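Local coordinates for protein Phl p 3 allergen (Phleum pratense, PDB 3FT9) that is a secreted grass-pollen allergen related to the C-terminal domain of beta-expansins, and may by analogy bind plant cell-wall polysaccharides, at residues 34-39 against 64-69. Residues are numbered along the deposited sequence; the frame is centred on the assembly and turned at random.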
ATOM      1  N   GLU A  34      -1.349  -1.493  -5.702  1.00 16.17           N
ATOM      2  CA  GLU A  34      -0.736  -0.304  -6.282  1.00 15.29           C
ATOM      3  C   GLU A  34      -0.918   0.905  -5.393  1.00 14.94           C
ATOM      4  O   GLU A  34      -1.952   1.012  -4.718  1.00 14.90           O
ATOM      5  CB  GLU A  34      -1.388  -0.027  -7.640  1.00 13.22           C
ATOM      6  CG  GLU A  34      -0.851  -0.922  -8.703  1.00 20.50           C
ATOM      7  CD  GLU A  34      -1.899  -1.631  -9.460  1.00 28.82           C
ATOM      8  OE1 GLU A  34      -2.851  -0.988  -9.797  1.00 30.21           O
ATOM      9  OE2 GLU A  34      -1.792  -2.844  -9.709  1.00 37.52           O
ATOM     10  N   LEU A  35       0.049   1.816  -5.413  1.00 14.64           N
ATOM     11  CA  LEU A  35      -0.067   3.113  -4.705  1.00 15.53           C
ATOM     12  C   LEU A  35      -0.341   4.230  -5.707  1.00 15.79           C
ATOM     13  O   LEU A  35       0.175   4.232  -6.818  1.00 16.20           O
ATOM     14  CB  LEU A  35       1.221   3.493  -4.133  1.00 16.44           C
ATOM     15  CG  LEU A  35       1.300   4.880  -3.412  1.00 20.19           C
ATOM     16  CD1 LEU A  35       2.074   4.655  -2.154  1.00 23.24           C
ATOM     17  CD2 LEU A  35       2.133   5.713  -4.225  1.00 17.29           C
ATOM     18  N   ARG A  36      -1.121   5.203  -5.323  1.00 15.68           N
ATOM     19  CA  ARG A  36      -1.255   6.401  -6.162  1.00 16.86           C
ATOM     20  C   ARG A  36      -0.905   7.600  -5.229  1.00 17.36           C
ATOM     21  O   ARG A  36      -1.538   7.780  -4.209  1.00 18.38           O
ATOM     22  CB  ARG A  36      -2.700   6.522  -6.685  1.00 16.13           C
ATOM     23  CG  ARG A  36      -2.962   7.812  -7.499  1.00 18.08           C
ATOM     24  CD  ARG A  36      -4.285   7.815  -8.199  1.00 17.32           C
ATOM     25  NE  ARG A  36      -5.427   8.078  -7.357  1.00 23.78           N
ATOM     26  CZ  ARG A  36      -5.820   9.281  -6.915  1.00 29.58           C
ATOM     27  NH1 ARG A  36      -5.108  10.371  -7.209  1.00 23.35           N
ATOM     28  NH2 ARG A  36      -6.919   9.368  -6.145  1.00 26.54           N
ATOM     29  N   GLN A  37       0.055   8.420  -5.610  1.00 16.64           N
ATOM     30  CA  GLN A  37       0.390   9.590  -4.817  1.00 19.24           C
ATOM     31  C   GLN A  37      -0.699  10.701  -4.874  1.00 19.71           C
ATOM     32  O   GLN A  37      -1.569  10.654  -5.749  1.00 21.45           O
ATOM     33  CB  GLN A  37       1.778  10.167  -5.234  1.00 19.03           C
ATOM     34  CG  GLN A  37       2.931   9.219  -4.999  1.00 16.71           C
ATOM     35  CD  GLN A  37       4.189   9.878  -5.416  1.00 20.85           C
ATOM     36  OE1 GLN A  37       4.543  10.923  -4.900  1.00 22.78           O
ATOM     37  NE2 GLN A  37       4.838   9.324  -6.408  1.00 23.42           N
ATOM     38  N   HIS A  38      -0.721  11.593  -3.854  1.00 19.98           N
ATOM     39  CA  HIS A  38      -1.713  12.694  -3.771  1.00 22.27           C
ATOM     40  C   HIS A  38      -1.622  13.516  -5.031  1.00 23.67           C
ATOM     41  O   HIS A  38      -0.521  13.934  -5.505  1.00 22.17           O
ATOM     42  CB  HIS A  38      -1.575  13.628  -2.534  1.00 21.74           C
ATOM     43  CG  HIS A  38      -2.707  14.608  -2.393  1.00 23.03           C
ATOM     44  ND1 HIS A  38      -3.984  14.215  -2.055  1.00 21.68           N
ATOM     45  CD2 HIS A  38      -2.764  15.956  -2.594  1.00 18.79           C
ATOM     46  CE1 HIS A  38      -4.763  15.283  -1.990  1.00 23.50           C
ATOM     47  NE2 HIS A  38      -4.047  16.346  -2.320  1.00 21.64           N
ATOM     48  N   GLY A  39      -2.786  13.678  -5.612  1.00 24.87           N
ATOM     49  CA  GLY A  39      -2.916  14.479  -6.772  1.00 27.33           C
ATOM     50  C   GLY A  39      -2.224  13.920  -7.958  1.00 30.06           C
ATOM     51  O   GLY A  39      -1.875  14.669  -8.860  1.00 32.91           O
ATOM     52  N   PRO A  64      -1.637  12.281   1.205  1.00 18.01           N
ATOM     53  CA  PRO A  64      -1.836  10.952   1.739  1.00 18.04           C
ATOM     54  C   PRO A  64      -1.890  10.014   0.584  1.00 17.84           C
ATOM     55  O   PRO A  64      -2.202  10.406  -0.544  1.00 19.26           O
ATOM     56  CB  PRO A  64      -3.221  11.003   2.339  1.00 16.58           C
ATOM     57  CG  PRO A  64      -3.435  12.441   2.639  1.00 22.35           C
ATOM     58  CD  PRO A  64      -2.644  13.240   1.637  1.00 19.72           C
ATOM     59  N   PHE A  65      -1.601   8.752   0.839  1.00 16.46           N
ATOM     60  CA  PHE A  65      -1.441   7.821  -0.255  1.00 13.73           C
ATOM     61  C   PHE A  65      -2.727   7.019  -0.411  1.00 12.77           C
ATOM     62  O   PHE A  65      -3.351   6.651   0.534  1.00 13.08           O
ATOM     63  CB  PHE A  65      -0.245   6.913   0.063  1.00 14.91           C
ATOM     64  CG  PHE A  65       1.069   7.672   0.352  1.00 18.11           C
ATOM     65  CD1 PHE A  65       1.751   8.341  -0.677  1.00 20.01           C
ATOM     66  CD2 PHE A  65       1.612   7.689   1.612  1.00 18.34           C
ATOM     67  CE1 PHE A  65       2.912   8.972  -0.438  1.00 18.29           C
ATOM     68  CE2 PHE A  65       2.789   8.382   1.829  1.00 19.11           C
ATOM     69  CZ  PHE A  65       3.435   8.990   0.806  1.00 11.57           C
ATOM     70  N   ASN A  66      -3.114   6.739  -1.647  1.00 12.44           N
ATOM     71  CA  ASN A  66      -4.178   5.853  -1.967  1.00 13.44           C
ATOM     72  C   ASN A  66      -3.663   4.534  -2.458  1.00 12.67           C
ATOM     73  O   ASN A  66      -2.546   4.498  -2.932  1.00 12.12           O
ATOM     74  CB  ASN A  66      -4.983   6.471  -3.097  1.00 14.82           C
ATOM     75  CG  ASN A  66      -5.229   7.970  -2.848  1.00 16.61           C
ATOM     76  OD1 ASN A  66      -5.983   8.346  -1.959  1.00 18.52           O
ATOM     77  ND2 ASN A  66      -4.521   8.784  -3.556  1.00 18.22           N
ATOM     78  N   PHE A  67      -4.487   3.478  -2.343  1.00 12.74           N
ATOM     79  CA  PHE A  67      -4.099   2.121  -2.660  1.00 15.70           C
ATOM     80  C   PHE A  67      -5.236   1.468  -3.458  1.00 18.13           C
ATOM     81  O   PHE A  67      -6.398   1.814  -3.231  1.00 19.55           O
ATOM     82  CB  PHE A  67      -3.765   1.308  -1.424  1.00 14.55           C
ATOM     83  CG  PHE A  67      -2.555   1.811  -0.697  1.00 11.85           C
ATOM     84  CD1 PHE A  67      -1.306   1.413  -1.064  1.00 14.29           C
ATOM     85  CD2 PHE A  67      -2.707   2.779   0.336  1.00 14.19           C
ATOM     86  CE1 PHE A  67      -0.197   1.944  -0.405  1.00 13.38           C
ATOM     87  CE2 PHE A  67      -1.670   3.312   0.982  1.00 12.75           C
ATOM     88  CZ  PHE A  67      -0.365   2.872   0.594  1.00 14.59           C
ATOM     89  N   ARG A  68      -4.894   0.618  -4.408  1.00 16.51           N
ATOM     90  CA  ARG A  68      -5.842  -0.207  -5.198  1.00 19.61           C
ATOM     91  C   ARG A  68      -5.279  -1.689  -5.065  1.00 20.56           C
ATOM     92  O   ARG A  68      -4.064  -1.882  -5.068  1.00 19.60           O
ATOM     93  CB  ARG A  68      -5.832   0.230  -6.663  1.00 20.49           C
ATOM     94  CG  ARG A  68      -6.485  -0.756  -7.636  1.00 23.15           C
ATOM     95  CD  ARG A  68      -6.734  -0.048  -9.002  1.00 27.23           C
ATOM     96  NE  ARG A  68      -5.562  -0.003  -9.858  1.00 18.82           N
ATOM     97  CZ  ARG A  68      -5.513   0.656 -11.013  1.00 26.24           C
ATOM     98  NH1 ARG A  68      -6.566   1.333 -11.411  1.00 29.14           N
ATOM     99  NH2 ARG A  68      -4.430   0.649 -11.771  1.00 25.30           N
ATOM    100  N   PHE A  69      -6.180  -2.672  -4.889  1.00 20.35           N
ATOM    101  CA  PHE A  69      -5.889  -4.070  -4.684  1.00 20.99           C
ATOM    102  C   PHE A  69      -6.603  -4.814  -5.768  1.00 21.25           C
ATOM    103  O   PHE A  69      -7.651  -4.298  -6.249  1.00 20.13           O
ATOM    104  CB  PHE A  69      -6.539  -4.491  -3.400  1.00 23.50           C
ATOM    105  CG  PHE A  69      -5.793  -4.026  -2.241  1.00 29.26           C
ATOM    106  CD1 PHE A  69      -4.827  -4.856  -1.651  1.00 32.65           C
ATOM    107  CD2 PHE A  69      -5.942  -2.728  -1.793  1.00 30.33           C
ATOM    108  CE1 PHE A  69      -4.036  -4.386  -0.581  1.00 34.12           C
ATOM    109  CE2 PHE A  69      -5.151  -2.276  -0.723  1.00 33.26           C
ATOM    110  CZ  PHE A  69      -4.197  -3.107  -0.130  1.00 30.28           C
TER
HETATM  111  O   HOH W   1      -4.323  11.560  -1.668  1.00 25.38           O
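Glu-34 and Arg-68 face each other as a hydrogen-bonded antiparallel pair, and their side chains close a salt bridge over the same face of the sheet. The side chain of Arg-68 runs extended from CB, CG anti to the backbone N (chi1 165°), until it bends at chi3; CD passes 4.1 Å from Glu-34 OE1, and NE then donates to that oxygen at 2.9 Å. NH2 reaches the same OE1 at 3.0 Å, which gives a side-on grip on a single oxygen. That oxygen lies in the guanidinium plane, while the carboxylate is turned nearly perpendicular, 86° away; the guanidinium also makes a cation-pi contact with Trp-43. Further along this face Asn-66 ND2 sits over the centre of the Arg-36 guanidinium, 3.5 Å above its plane, with the amide and guanidinium planes 15° apart. NH1 of Arg-36 is held by Ser-40 O, and Asn-66 OD1 accepts from Glu-81 N. Beyond the end of strand 34-36, one water links His-38 ND1, in the ring plane, to the carbonyl of Pro-64. On the other face Leu-35 CD1 touches Phe-65 CB and, at 3.9 Å, Phe-67 CE1, part of the hydrophobic interior where Leu-17 and Leu-19 of strand 16-24 pack against Leu-35 and Phe-67 respectively. Within the beta-sandwich expected of an expansin C-terminal domain, strand 30-36 lies between 65-71 and 44-49, and strand 76-83 flanks 65-71 along its other edge.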